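PDB 5XHH: Hcp1 family type VI secretion system effector from Salmonella typhimurium, which probably forms, as other Hcp proteins do, stacked hexameric rings that build the inner tube of the type VI secretion system. Local coordinates for residues Y3-K8 against L84-A89; F129-Q134 against G152-A157; D57-I62 against A120-V125; D10-E15 against K77-A82. All blocks are in the same frame, centred on the assembly; numbering follows the deposited sequence.

Interaction 1. Residues Y3-K8 against L84-A89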
loop_
_atom_site.group_PDB
_atom_site.type_symbol
_atom_site.label_atom_id
_atom_site.label_comp_id
_atom_site.label_asym_id
_atom_site.label_seq_id
_atom_site.Cartn_x
_atom_site.Cartn_y
_atom_site.Cartn_z
ATOM N N TYR A 3 4.957 -11.137 -11.778
ATOM C CA TYR A 3 3.931 -10.123 -11.530
ATOM C C TYR A 3 4.558 -8.755 -11.278
ATOM O O TYR A 3 5.531 -8.637 -10.534
ATOM C CB TYR A 3 3.020 -10.499 -10.332
ATOM C CG TYR A 3 2.071 -11.661 -10.590
ATOM C CD1 TYR A 3 2.477 -12.960 -10.361
ATOM C CD2 TYR A 3 0.781 -11.455 -11.072
ATOM C CE1 TYR A 3 1.641 -14.027 -10.597
ATOM C CE2 TYR A 3 -0.077 -12.531 -11.306
ATOM C CZ TYR A 3 0.367 -13.820 -11.061
ATOM O OH TYR A 3 -0.436 -14.926 -11.277
ATOM N N ASP A 4 3.989 -7.724 -11.899
ATOM C CA ASP A 4 4.348 -6.335 -11.639
ATOM C C ASP A 4 3.369 -5.745 -10.636
ATOM O O ASP A 4 2.154 -5.952 -10.739
ATOM C CB ASP A 4 4.327 -5.484 -12.918
ATOM C CG ASP A 4 5.280 -5.990 -13.990
ATOM O OD1 ASP A 4 6.420 -6.370 -13.660
ATOM O OD2 ASP A 4 4.882 -6.006 -15.172
ATOM N N ILE A 5 3.909 -5.008 -9.669
ATOM C CA ILE A 5 3.150 -4.369 -8.602
ATOM C C ILE A 5 3.629 -2.928 -8.509
ATOM O O ILE A 5 4.833 -2.683 -8.381
ATOM C CB ILE A 5 3.344 -5.083 -7.246
ATOM C CG1 ILE A 5 3.137 -6.606 -7.386
ATOM C CG2 ILE A 5 2.390 -4.516 -6.208
ATOM C CD1 ILE A 5 3.628 -7.429 -6.185
ATOM N N PHE A 6 2.699 -1.981 -8.562
ATOM C CA PHE A 6 3.023 -0.564 -8.511
ATOM C C PHE A 6 2.260 0.091 -7.372
ATOM O O PHE A 6 1.098 -0.245 -7.115
ATOM C CB PHE A 6 2.683 0.132 -9.840
ATOM C CG PHE A 6 3.393 -0.461 -11.015
ATOM C CD1 PHE A 6 4.713 -0.162 -11.253
ATOM C CD2 PHE A 6 2.741 -1.339 -11.872
ATOM C CE1 PHE A 6 5.376 -0.712 -12.336
ATOM C CE2 PHE A 6 3.395 -1.895 -12.955
ATOM C CZ PHE A 6 4.713 -1.573 -13.190
ATOM N N LEU A 7 2.923 1.016 -6.681
ATOM C CA LEU A 7 2.304 1.778 -5.609
ATOM C C LEU A 7 2.517 3.256 -5.883
ATOM O O LEU A 7 3.653 3.735 -5.893
ATOM C CB LEU A 7 2.860 1.395 -4.240
ATOM C CG LEU A 7 2.196 2.135 -3.079
ATOM C CD1 LEU A 7 0.688 1.924 -3.108
ATOM C CD2 LEU A 7 2.772 1.690 -1.734
ATOM N N LYS A 8 1.422 3.965 -6.118
ATOM C CA LYS A 8 1.426 5.393 -6.368
ATOM C C LYS A 8 1.031 6.089 -5.073
ATOM O O LYS A 8 -0.104 5.951 -4.614
ATOM C CB LYS A 8 0.456 5.732 -7.497
ATOM C CG LYS A 8 0.373 7.226 -7.808
ATOM C CD LYS A 8 -0.905 7.574 -8.556
ATOM C CE LYS A 8 -0.854 9.011 -9.066
ATOM N NZ LYS A 8 -2.197 9.511 -9.412
ATOM N N LEU A 84 -2.536 0.993 -5.280
ATOM C CA LEU A 84 -1.736 -0.207 -5.433
ATOM C C LEU A 84 -2.344 -1.002 -6.575
ATOM O O LEU A 84 -3.529 -1.334 -6.537
ATOM C CB LEU A 84 -1.711 -1.009 -4.128
ATOM C CG LEU A 84 -0.677 -2.125 -3.961
ATOM C CD1 LEU A 84 -0.768 -2.731 -2.557
ATOM C CD2 LEU A 84 -0.871 -3.216 -4.996
ATOM N N VAL A 85 -1.532 -1.318 -7.577
ATOM C CA VAL A 85 -1.984 -2.023 -8.765
ATOM C C VAL A 85 -1.114 -3.261 -8.962
ATOM O O VAL A 85 0.108 -3.196 -8.815
ATOM C CB VAL A 85 -1.924 -1.107 -10.000
ATOM C CG1 VAL A 85 -1.847 -1.927 -11.247
ATOM C CG2 VAL A 85 -3.136 -0.148 -10.017
ATOM N N MET A 86 -1.745 -4.384 -9.293
ATOM C CA MET A 86 -1.042 -5.623 -9.584
ATOM C C MET A 86 -1.515 -6.170 -10.919
ATOM O O MET A 86 -2.732 -6.227 -11.186
ATOM C CB MET A 86 -1.267 -6.647 -8.468
ATOM C CG MET A 86 -0.419 -7.893 -8.550
ATOM S SD MET A 86 -0.396 -8.701 -6.930
ATOM C CE MET A 86 0.550 -10.182 -7.322
ATOM N N ARG A 87 -0.545 -6.596 -11.737
ATOM C CA ARG A 87 -0.813 -7.172 -13.047
ATOM C C ARG A 87 0.153 -8.313 -13.337
ATOM O O ARG A 87 1.270 -8.354 -12.822
ATOM C CB ARG A 87 -0.677 -6.124 -14.160
ATOM C CG ARG A 87 0.759 -5.853 -14.541
ATOM C CD ARG A 87 0.921 -4.686 -15.514
ATOM N NE ARG A 87 2.340 -4.441 -15.784
ATOM C CZ ARG A 87 2.826 -3.308 -16.281
ATOM N NH1 ARG A 87 2.018 -2.299 -16.567
ATOM N NH2 ARG A 87 4.128 -3.186 -16.490
ATOM N N LYS A 88 -0.296 -9.221 -14.199
ATOM C CA LYS A 88 0.546 -10.278 -14.742
ATOM C C LYS A 88 1.590 -9.672 -15.668
ATOM O O LYS A 88 1.269 -8.844 -16.525
ATOM C CB LYS A 88 -0.316 -11.281 -15.516
ATOM C CG LYS A 88 0.346 -12.596 -15.905
ATOM C CD LYS A 88 1.140 -13.213 -14.777
ATOM C CE LYS A 88 1.482 -14.657 -15.091
ATOM N NZ LYS A 88 2.238 -15.293 -13.993
ATOM N N ALA A 89 2.836 -10.092 -15.511
ATOM C CA ALA A 89 3.912 -9.521 -16.305
ATOM C C ALA A 89 4.011 -10.164 -17.688
ATOM O O ALA A 89 3.679 -11.330 -17.858
ATOM C CB ALA A 89 5.215 -9.651 -15.576
#
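R87 turns one face of its guanidinium to the edge of the F6 ring and, in its own plane, turns an edge to D4, so one cation serves two neighbours. CE2 of F6 sits 3.7 Å from CZ of R87, over the centre of the guanidinium, and the two planes stand 74° apart: a T-shaped contact in which the phenyl supplies the edge. D4 OD2 takes both NE of R87 (3.0 Å) and NH2, the former on its anti lone pair, the latter from above the carboxylate plane. D18 forms a second salt bridge with NH2 of R87, and H21 stacks on F6. D4, F6 and R87 share one face of an antiparallel pair, strands 3-9 and 79-88 of the larger sheet of the Hcp barrel, held by paired backbone bonds at D4/R87 and F6/V85. On the other face I5 lies alongside L84 and M86, CG2 of I5 being 3.7 Å from CD2 of L84, and W30 covers all three. At the strand end K88, bent at chi2 (45°), brings CD over the face of the Y3 ring, 4.0 Å from its centroid, while NZ makes an off-centre cation-pi contact 4.2 Å from that centroid.

Interaction 2. Residues F129-Q134 against G152-A157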
loop_
_atom_site.group_PDB
_atom_site.type_symbol
_atom_site.label_atom_id
_atom_site.label_comp_id
_atom_site.label_asym_id
_atom_site.label_seq_id
_atom_site.Cartn_x
_atom_site.Cartn_y
_atom_site.Cartn_z
ATOM N N PHE A 129 -4.191 3.312 6.866
ATOM C CA PHE A 129 -5.184 3.928 6.003
ATOM C C PHE A 129 -6.544 3.829 6.676
ATOM O O PHE A 129 -6.825 2.870 7.401
ATOM C CB PHE A 129 -5.227 3.269 4.604
ATOM C CG PHE A 129 -5.524 1.795 4.635
ATOM C CD1 PHE A 129 -4.498 0.871 4.741
ATOM C CD2 PHE A 129 -6.825 1.334 4.570
ATOM C CE1 PHE A 129 -4.767 -0.494 4.776
ATOM C CE2 PHE A 129 -7.104 -0.024 4.607
ATOM C CZ PHE A 129 -6.063 -0.944 4.709
ATOM N N SER A 130 -7.390 4.821 6.439
ATOM C CA SER A 130 -8.722 4.734 7.009
ATOM C C SER A 130 -9.766 4.207 6.037
ATOM O O SER A 130 -10.807 3.735 6.494
ATOM C CB SER A 130 -9.154 6.093 7.574
ATOM O OG SER A 130 -8.808 7.126 6.700
ATOM N N THR A 131 -9.523 4.243 4.722
ATOM C CA THR A 131 -10.476 3.673 3.777
ATOM C C THR A 131 -9.745 2.938 2.667
ATOM O O THR A 131 -8.657 3.345 2.238
ATOM C CB THR A 131 -11.393 4.726 3.119
ATOM O OG1 THR A 131 -10.745 5.245 1.953
ATOM C CG2 THR A 131 -11.711 5.873 4.070
ATOM N N VAL A 132 -10.377 1.872 2.175
ATOM C CA VAL A 132 -9.826 1.102 1.063
ATOM C C VAL A 132 -10.953 0.724 0.122
ATOM O O VAL A 132 -12.063 0.390 0.555
ATOM C CB VAL A 132 -9.065 -0.162 1.529
ATOM C CG1 VAL A 132 -9.953 -1.085 2.339
ATOM C CG2 VAL A 132 -8.456 -0.916 0.334
ATOM N N LYS A 133 -10.661 0.765 -1.172
ATOM C CA LYS A 133 -11.614 0.331 -2.184
ATOM C C LYS A 133 -10.874 -0.552 -3.165
ATOM O O LYS A 133 -9.864 -0.131 -3.738
ATOM C CB LYS A 133 -12.246 1.521 -2.905
ATOM C CG LYS A 133 -12.945 1.121 -4.180
ATOM C CD LYS A 133 -13.915 2.190 -4.647
ATOM C CE LYS A 133 -15.360 1.728 -4.459
ATOM N NZ LYS A 133 -16.368 2.614 -5.132
ATOM N N GLN A 134 -11.356 -1.768 -3.369
ATOM C CA GLN A 134 -10.698 -2.670 -4.295
ATOM C C GLN A 134 -11.554 -2.861 -5.538
ATOM O O GLN A 134 -12.786 -2.891 -5.460
ATOM C CB GLN A 134 -10.364 -4.012 -3.620
ATOM C CG GLN A 134 -11.431 -5.063 -3.583
ATOM C CD GLN A 134 -10.938 -6.363 -2.909
ATOM O OE1 GLN A 134 -10.606 -7.344 -3.581
ATOM N NE2 GLN A 134 -10.905 -6.364 -1.590
ATOM N N GLY A 152 -15.696 -1.349 -1.255
ATOM C CA GLY A 152 -14.852 -0.479 -0.469
ATOM C C GLY A 152 -15.497 -0.185 0.858
ATOM O O GLY A 152 -16.712 -0.328 1.028
ATOM N N TYR A 153 -14.664 0.247 1.802
ATOM C CA TYR A 153 -15.167 0.569 3.123
ATOM C C TYR A 153 -14.301 1.650 3.755
ATOM O O TYR A 153 -13.069 1.692 3.578
ATOM C CB TYR A 153 -15.219 -0.689 4.008
ATOM C CG TYR A 153 -16.065 -0.592 5.264
ATOM C CD1 TYR A 153 -17.442 -0.820 5.226
ATOM C CD2 TYR A 153 -15.485 -0.315 6.492
ATOM C CE1 TYR A 153 -18.215 -0.751 6.383
ATOM C CE2 TYR A 153 -16.248 -0.247 7.649
ATOM C CZ TYR A 153 -17.610 -0.469 7.589
ATOM O OH TYR A 153 -18.361 -0.405 8.747
ATOM N N ASP A 154 -14.981 2.503 4.523
ATOM C CA ASP A 154 -14.401 3.594 5.300
ATOM C C ASP A 154 -14.433 3.170 6.761
ATOM O O ASP A 154 -15.509 3.059 7.351
ATOM C CB ASP A 154 -15.211 4.873 5.071
ATOM C CG ASP A 154 -14.703 6.068 5.860
ATOM O OD1 ASP A 154 -14.156 5.919 6.971
ATOM O OD2 ASP A 154 -14.877 7.185 5.340
ATOM N N PHE A 155 -13.263 2.942 7.350
ATOM C CA PHE A 155 -13.219 2.469 8.727
ATOM C C PHE A 155 -13.278 3.592 9.743
ATOM O O PHE A 155 -13.446 3.309 10.932
ATOM C CB PHE A 155 -11.964 1.626 8.964
ATOM C CG PHE A 155 -11.951 0.352 8.168
ATOM C CD1 PHE A 155 -12.544 -0.796 8.661
ATOM C CD2 PHE A 155 -11.380 0.316 6.910
ATOM C CE1 PHE A 155 -12.550 -1.965 7.915
ATOM C CE2 PHE A 155 -11.378 -0.841 6.169
ATOM C CZ PHE A 155 -11.963 -1.979 6.667
ATOM N N LYS A 156 -13.141 4.852 9.317
ATOM C CA LYS A 156 -13.324 5.960 10.248
ATOM C C LYS A 156 -14.803 6.238 10.459
ATOM O O LYS A 156 -15.267 6.347 11.596
ATOM C CB LYS A 156 -12.606 7.205 9.729
ATOM C CG LYS A 156 -12.455 8.312 10.749
ATOM C CD LYS A 156 -11.145 9.074 10.542
ATOM C CE LYS A 156 -11.190 9.971 9.311
ATOM N NZ LYS A 156 -9.905 10.721 9.096
ATOM N N ALA A 157 -15.557 6.334 9.367
ATOM C CA ALA A 157 -16.998 6.505 9.437
ATOM C C ALA A 157 -17.743 5.190 9.659
ATOM O O ALA A 157 -18.920 5.220 10.028
ATOM C CB ALA A 157 -17.499 7.171 8.156
#
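G152 and K133 stand unusually close for paired strand residues: their CA atoms are 3.8 Å apart in a non-hydrogen-bonded pair, and CA of G152 lies 3.1 Å from O of V132. G152 has no side chain, and the two strands come together there. At the next non-hydrogen-bonded pair, T131 faces D154. Its methyl CG2, anti to the carbonyl carbon, comes 3.5 Å from CG of the D154 carboxylate, whereas its hydroxyl is bonded to T102 on the neighbouring strand. D154 has CG anti to its backbone N (chi1 179°), and OD1 turns back along its own segment to accept from N of A157 at 2.8 Å, an Asx motif that ties down the chain as it leaves the strand. Strands 131-137 and 148-154 form a beta hairpin in the larger sheet of the Hcp barrel; the chain turns a corner at S130, where it passes over from the smaller sheet. V132 and Y153 exchange backbone bonds, and O of S130 takes a further one from N of F155 at 2.7 Å. That same carbonyl oxygen lies near the plane of the F155 ring at its edge, 3.5 Å from CD2. CD2 of Y153 sits over the centre of one face of the F155 ring, while CE2 of F155, at the edge, meets CG1 of V132 at 4.1 Å, these last two side chains running side by side. V53 and I34 of the smaller sheet also touch F155, and D103 receives both OG of S130 and NZ of K156.

Interaction 3. Residues D57-I62 against A120-V125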
loop_
_atom_site.group_PDB
_atom_site.type_symbol
_atom_site.label_atom_id
_atom_site.label_comp_id
_atom_site.label_asym_id
_atom_site.label_seq_id
_atom_site.Cartn_x
_atom_site.Cartn_y
_atom_site.Cartn_z
ATOM N N ASP A 57 1.268 -3.353 4.716
ATOM C CA ASP A 57 2.690 -3.676 4.809
ATOM C C ASP A 57 3.200 -3.954 3.397
ATOM O O ASP A 57 2.635 -4.791 2.692
ATOM C CB ASP A 57 2.900 -4.880 5.739
ATOM C CG ASP A 57 4.379 -5.321 5.860
ATOM O OD1 ASP A 57 5.066 -5.516 4.837
ATOM O OD2 ASP A 57 4.852 -5.504 6.997
ATOM N N PHE A 58 4.254 -3.257 2.971
ATOM C CA PHE A 58 4.835 -3.565 1.670
ATOM C C PHE A 58 6.355 -3.515 1.744
ATOM O O PHE A 58 6.933 -2.926 2.657
ATOM C CB PHE A 58 4.294 -2.649 0.552
ATOM C CG PHE A 58 4.831 -1.240 0.560
ATOM C CD1 PHE A 58 5.972 -0.915 -0.159
ATOM C CD2 PHE A 58 4.163 -0.235 1.220
ATOM C CE1 PHE A 58 6.468 0.384 -0.167
ATOM C CE2 PHE A 58 4.643 1.075 1.205
ATOM C CZ PHE A 58 5.793 1.379 0.504
ATOM N N ASP A 59 6.988 -4.157 0.766
ATOM C CA ASP A 59 8.445 -4.232 0.647
ATOM C C ASP A 59 8.853 -3.607 -0.684
ATOM O O ASP A 59 8.176 -3.804 -1.705
ATOM C CB ASP A 59 8.918 -5.706 0.713
ATOM C CG ASP A 59 10.435 -5.855 0.905
ATOM O OD1 ASP A 59 11.149 -4.881 1.264
ATOM O OD2 ASP A 59 10.922 -6.984 0.692
ATOM N N HIS A 60 9.937 -2.837 -0.681
ATOM C CA HIS A 60 10.485 -2.405 -1.959
ATOM C C HIS A 60 11.998 -2.311 -1.825
ATOM O O HIS A 60 12.540 -2.307 -0.716
ATOM C CB HIS A 60 9.879 -1.066 -2.416
ATOM C CG HIS A 60 10.306 0.109 -1.584
ATOM N ND1 HIS A 60 10.755 1.291 -2.136
ATOM C CD2 HIS A 60 10.374 0.273 -0.243
ATOM C CE1 HIS A 60 11.081 2.129 -1.169
ATOM N NE2 HIS A 60 10.860 1.535 -0.012
ATOM N N TYR A 61 12.685 -2.267 -2.964
ATOM C CA TYR A 61 14.100 -1.921 -2.930
ATOM C C TYR A 61 14.242 -0.488 -2.448
ATOM O O TYR A 61 13.382 0.353 -2.713
ATOM C CB TYR A 61 14.744 -2.088 -4.311
ATOM C CG TYR A 61 14.874 -3.527 -4.732
ATOM C CD1 TYR A 61 15.567 -4.427 -3.945
ATOM C CD2 TYR A 61 14.307 -3.985 -5.910
ATOM C CE1 TYR A 61 15.682 -5.745 -4.304
ATOM C CE2 TYR A 61 14.420 -5.321 -6.290
ATOM C CZ TYR A 61 15.109 -6.189 -5.474
ATOM O OH TYR A 61 15.247 -7.513 -5.807
ATOM N N ILE A 62 15.303 -0.210 -1.694
ATOM C CA ILE A 62 15.521 1.171 -1.280
ATOM C C ILE A 62 15.678 2.013 -2.530
ATOM O O ILE A 62 16.435 1.662 -3.441
ATOM C CB ILE A 62 16.731 1.283 -0.343
ATOM C CG1 ILE A 62 16.446 0.530 0.960
ATOM C CG2 ILE A 62 17.050 2.772 -0.084
ATOM C CD1 ILE A 62 17.612 0.463 1.930
ATOM N N ALA A 120 19.769 -7.645 -0.988
ATOM C CA ALA A 120 20.306 -6.409 -1.589
ATOM C C ALA A 120 20.107 -5.266 -0.590
ATOM O O ALA A 120 20.530 -5.393 0.571
ATOM C CB ALA A 120 19.679 -6.192 -2.967
ATOM N N SER A 121 19.534 -4.130 -0.998
ATOM C CA SER A 121 19.129 -3.050 -0.103
ATOM C C SER A 121 17.633 -2.871 -0.290
ATOM O O SER A 121 17.199 -2.406 -1.352
ATOM C CB SER A 121 19.868 -1.751 -0.406
ATOM O OG SER A 121 19.754 -1.420 -1.784
ATOM N N ARG A 122 16.856 -3.245 0.731
ATOM C CA ARG A 122 15.398 -3.213 0.666
ATOM C C ARG A 122 14.842 -2.583 1.935
ATOM O O ARG A 122 15.578 -2.160 2.826
ATOM C CB ARG A 122 14.794 -4.605 0.462
ATOM C CG ARG A 122 15.150 -5.627 1.491
ATOM C CD ARG A 122 14.481 -6.941 1.120
ATOM N NE ARG A 122 14.922 -7.446 -0.182
ATOM C CZ ARG A 122 14.210 -8.279 -0.939
ATOM N NH1 ARG A 122 13.015 -8.684 -0.535
ATOM N NH2 ARG A 122 14.684 -8.706 -2.102
ATOM N N GLU A 123 13.521 -2.497 1.999
ATOM C CA GLU A 123 12.890 -1.630 2.983
ATOM C C GLU A 123 11.436 -2.040 3.129
ATOM O O GLU A 123 10.672 -1.998 2.147
ATOM C CB GLU A 123 13.007 -0.178 2.546
ATOM C CG GLU A 123 12.513 0.842 3.533
ATOM C CD GLU A 123 12.835 2.244 3.065
ATOM O OE1 GLU A 123 13.797 2.828 3.589
ATOM O OE2 GLU A 123 12.140 2.761 2.155
ATOM N N THR A 124 11.067 -2.439 4.344
ATOM C CA THR A 124 9.680 -2.695 4.695
ATOM C C THR A 124 9.031 -1.407 5.175
ATOM O O THR A 124 9.649 -0.611 5.881
ATOM C CB THR A 124 9.598 -3.778 5.777
ATOM O OG1 THR A 124 10.080 -5.000 5.230
ATOM C CG2 THR A 124 8.160 -3.987 6.270
ATOM N N VAL A 125 7.787 -1.195 4.765
ATOM C CA VAL A 125 7.055 0.031 5.042
ATOM C C VAL A 125 5.646 -0.344 5.474
ATOM O O VAL A 125 5.016 -1.227 4.884
ATOM C CB VAL A 125 6.999 0.953 3.804
ATOM C CG1 VAL A 125 6.252 2.248 4.131
ATOM C CG2 VAL A 125 8.398 1.239 3.278
HETATM O O HOH W 1 7.446 -6.204 3.836
HETATM O O HOH W 2 12.044 -5.289 3.638
HETATM O O HOH W 3 18.300 -0.117 -3.624
#
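Chi1 of 70° at H60 sets the imidazole between backbone N and carbonyl carbon, while E123 has CG anti to its backbone N and runs fully extended beyond it; the two side chains therefore lie side by side and finish together. NE2 of H60 donates to OE2 of E123 at 2.8 Å, meeting the carboxylate on its anti side and 25° out of its plane. F58 repeats the histidine's first torsion at the next hydrogen-bonded pair, two residues back, and its ring presents a face to CB of V125, 3.8 Å from the centroid in a CH-pi contact. The other face of the ladder is polar. R122 bends at chi3, and its NH1 makes a salt bridge with OD2 of D59 at 3.0 Å, though the hydrogen-bond angle of 128° is weak; NE of R122 is bonded to the carbonyl of I119. One water links OD1 of D59 with OG1 of T124, and another joins that hydroxyl to OD1 of D57, which also pairs with R31. These are strands 51-61 and 121-129, antiparallel neighbours in the smaller sheet of the Hcp barrel, with backbone bonds at F58/V125 and H60/E123. Helix 66-75 packs over the face carrying H60, E123 and V125 through L69. The buried histidine is held at both nitrogens, since ND1 bonds to D63, and OE2 of E123 also accepts from S66. Flanked by two carboxylates, the imidazole would probably have its positive form favoured, and this would make the H60-E123 link partly ionic in this buried, helix-covered place.

Interaction 4. Residues D10-E15 against K77-A82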
loop_
_atom_site.group_PDB
_atom_site.type_symbol
_atom_site.label_atom_id
_atom_site.label_comp_id
_atom_site.label_asym_id
_atom_site.label_seq_id
_atom_site.Cartn_x
_atom_site.Cartn_y
_atom_site.Cartn_z
ATOM N N ASP A 10 0.651 9.762 -3.181
ATOM C CA ASP A 10 0.618 11.214 -3.343
ATOM C C ASP A 10 1.809 11.846 -2.632
ATOM O O ASP A 10 2.071 11.558 -1.461
ATOM C CB ASP A 10 -0.682 11.794 -2.784
ATOM C CG ASP A 10 -1.879 11.559 -3.680
ATOM O OD1 ASP A 10 -1.707 11.110 -4.828
ATOM O OD2 ASP A 10 -3.003 11.865 -3.234
ATOM N N GLY A 11 2.543 12.691 -3.348
ATOM C CA GLY A 11 3.684 13.370 -2.775
ATOM C C GLY A 11 4.913 12.515 -2.540
ATOM O O GLY A 11 5.940 13.050 -2.112
ATOM N N ILE A 12 4.855 11.213 -2.808
ATOM C CA ILE A 12 6.004 10.338 -2.584
ATOM C C ILE A 12 6.265 9.535 -3.846
ATOM O O ILE A 12 5.835 8.383 -3.967
ATOM C CB ILE A 12 5.790 9.413 -1.368
ATOM C CG1 ILE A 12 5.611 10.247 -0.106
ATOM C CG2 ILE A 12 6.990 8.495 -1.151
ATOM C CD1 ILE A 12 5.478 9.444 1.144
ATOM N N ASP A 13 6.971 10.143 -4.791
ATOM C CA ASP A 13 7.330 9.458 -6.018
ATOM C C ASP A 13 8.303 8.325 -5.756
ATOM O O ASP A 13 9.177 8.403 -4.887
ATOM C CB ASP A 13 7.976 10.419 -7.012
ATOM C CG ASP A 13 6.997 11.414 -7.574
ATOM O OD1 ASP A 13 5.784 11.263 -7.315
ATOM O OD2 ASP A 13 7.446 12.331 -8.286
ATOM N N GLY A 14 8.152 7.272 -6.536
ATOM C CA GLY A 14 9.141 6.251 -6.668
ATOM C C GLY A 14 9.965 6.436 -7.922
ATOM O O GLY A 14 10.149 7.551 -8.420
ATOM N N GLU A 15 10.417 5.324 -8.473
ATOM C CA GLU A 15 11.474 5.334 -9.461
ATOM C C GLU A 15 11.099 4.621 -10.746
ATOM O O GLU A 15 11.901 4.616 -11.681
ATOM C CB GLU A 15 12.717 4.668 -8.863
ATOM C CG GLU A 15 14.017 5.278 -9.225
ATOM C CD GLU A 15 15.115 4.711 -8.378
ATOM O OE1 GLU A 15 15.267 5.153 -7.223
ATOM O OE2 GLU A 15 15.790 3.782 -8.854
ATOM N N LYS A 77 2.916 13.491 8.429
ATOM C CA LYS A 77 2.126 14.200 7.432
ATOM C C LYS A 77 1.120 13.264 6.767
ATOM O O LYS A 77 1.421 12.108 6.462
ATOM C CB LYS A 77 3.050 14.821 6.389
ATOM C CG LYS A 77 2.372 15.711 5.330
ATOM C CD LYS A 77 3.453 16.290 4.427
ATOM C CE LYS A 77 2.946 17.410 3.524
ATOM N NZ LYS A 77 1.944 16.938 2.544
ATOM N N HIS A 78 -0.083 13.790 6.544
ATOM C CA HIS A 78 -1.197 13.035 5.990
ATOM C C HIS A 78 -1.019 12.869 4.486
ATOM O O HIS A 78 -0.549 13.779 3.798
ATOM C CB HIS A 78 -2.503 13.760 6.355
ATOM C CG HIS A 78 -3.641 13.571 5.396
ATOM N ND1 HIS A 78 -4.645 12.644 5.599
ATOM C CD2 HIS A 78 -3.983 14.252 4.275
ATOM C CE1 HIS A 78 -5.528 12.732 4.619
ATOM N NE2 HIS A 78 -5.149 13.698 3.803
ATOM N N ILE A 79 -1.340 11.683 3.990
ATOM C CA ILE A 79 -1.291 11.352 2.569
ATOM C C ILE A 79 -2.728 11.218 2.074
ATOM O O ILE A 79 -3.455 10.349 2.569
ATOM C CB ILE A 79 -0.522 10.053 2.315
ATOM C CG1 ILE A 79 0.916 10.166 2.808
ATOM C CG2 ILE A 79 -0.590 9.699 0.846
ATOM C CD1 ILE A 79 1.624 8.826 2.873
ATOM N N PRO A 80 -3.182 12.055 1.133
ATOM C CA PRO A 80 -4.580 11.925 0.655
ATOM C C PRO A 80 -4.917 10.555 0.084
ATOM O O PRO A 80 -5.894 9.942 0.522
ATOM C CB PRO A 80 -4.691 13.042 -0.399
ATOM C CG PRO A 80 -3.723 14.105 0.112
ATOM C CD PRO A 80 -2.561 13.324 0.709
ATOM N N GLN A 81 -4.135 10.032 -0.860
ATOM C CA GLN A 81 -4.464 8.715 -1.387
ATOM C C GLN A 81 -3.209 7.986 -1.858
ATOM O O GLN A 81 -2.134 8.577 -2.021
ATOM C CB GLN A 81 -5.512 8.795 -2.518
ATOM C CG GLN A 81 -4.971 9.067 -3.896
ATOM C CD GLN A 81 -5.968 8.760 -5.020
ATOM O OE1 GLN A 81 -5.575 8.677 -6.171
ATOM N NE2 GLN A 81 -7.252 8.605 -4.689
ATOM N N ALA A 82 -3.372 6.677 -2.052
ATOM C CA ALA A 82 -2.348 5.807 -2.606
ATOM C C ALA A 82 -3.049 4.722 -3.406
ATOM O O ALA A 82 -4.115 4.264 -3.014
ATOM C CB ALA A 82 -1.477 5.168 -1.511
HETATM O O HOH W 4 -3.568 10.890 -7.480
#
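D10 turns its carboxylate back onto the edge of the segment 77-82, CG lying beside the backbone N and anti to the carbonyl carbon (chi1 -76°). This places OD2 3.2 Å from N of Q81, a weak hydrogen bond with an angle of 131°, and 3.5 Å from CB of P80. The backbone nitrogen of D10 meanwhile donates to O of Q81 at 3.2 Å in a nearly straight bond. Residue D10 thus engages both backbone polar groups of Q81, one with its main chain and one with its side chain. The first torsion of Q81 sets CG between its backbone N and carbonyl carbon; from there the chain extends past the aspartate, bringing CG within 3.5 Å of OD2. The amide and carboxylate planes are only 20° apart, and a water bridges the two groups by donating to OD1 of D10 and OE1 of Q81, with longish bonds. I79 lies on the inner side. Its CG2, anti to the backbone N, reaches the backbone oxygen of D10 at 4.0 Å, and its CD1 meets CD1 of I12 at 4.3 Å, a loose apolar contact. Both isoleucines also pack against Y72 of helix 66-75, and I12 touches L69 there too, so the pair lies under the helix. The arrangement is that of a loop that prolongs the antiparallel pairing of strands 3-9 and 79-88 past the end of the first strand, in the larger sheet of the Hcp barrel and beneath helix 66-75, which also packs on the smaller sheet.

In the fold
Interactions 1 and 4 follow one another along strand 79-88, with centres about 17 Å apart, and 4 is nested inside the loop that 1 closes. Interaction 2 lies farther across the same larger sheet, its centre about 20 Å from that of interaction 1. Interaction 3 belongs to the smaller sheet, yet it touches interaction 1 where CD2 of L7 comes 3.5 Å from CE2 of F58; there the two sheets meet in the barrel interior, as the contacts of W30 with I5 and L84 also indicate. Its segments alternate in sequence with those of interactions 1 and 4. Interaction 2 comes last, with strand 131-137 directly following strand 121-129, so the L7-F58 packing and the chain's corner at S130 both join the sheets.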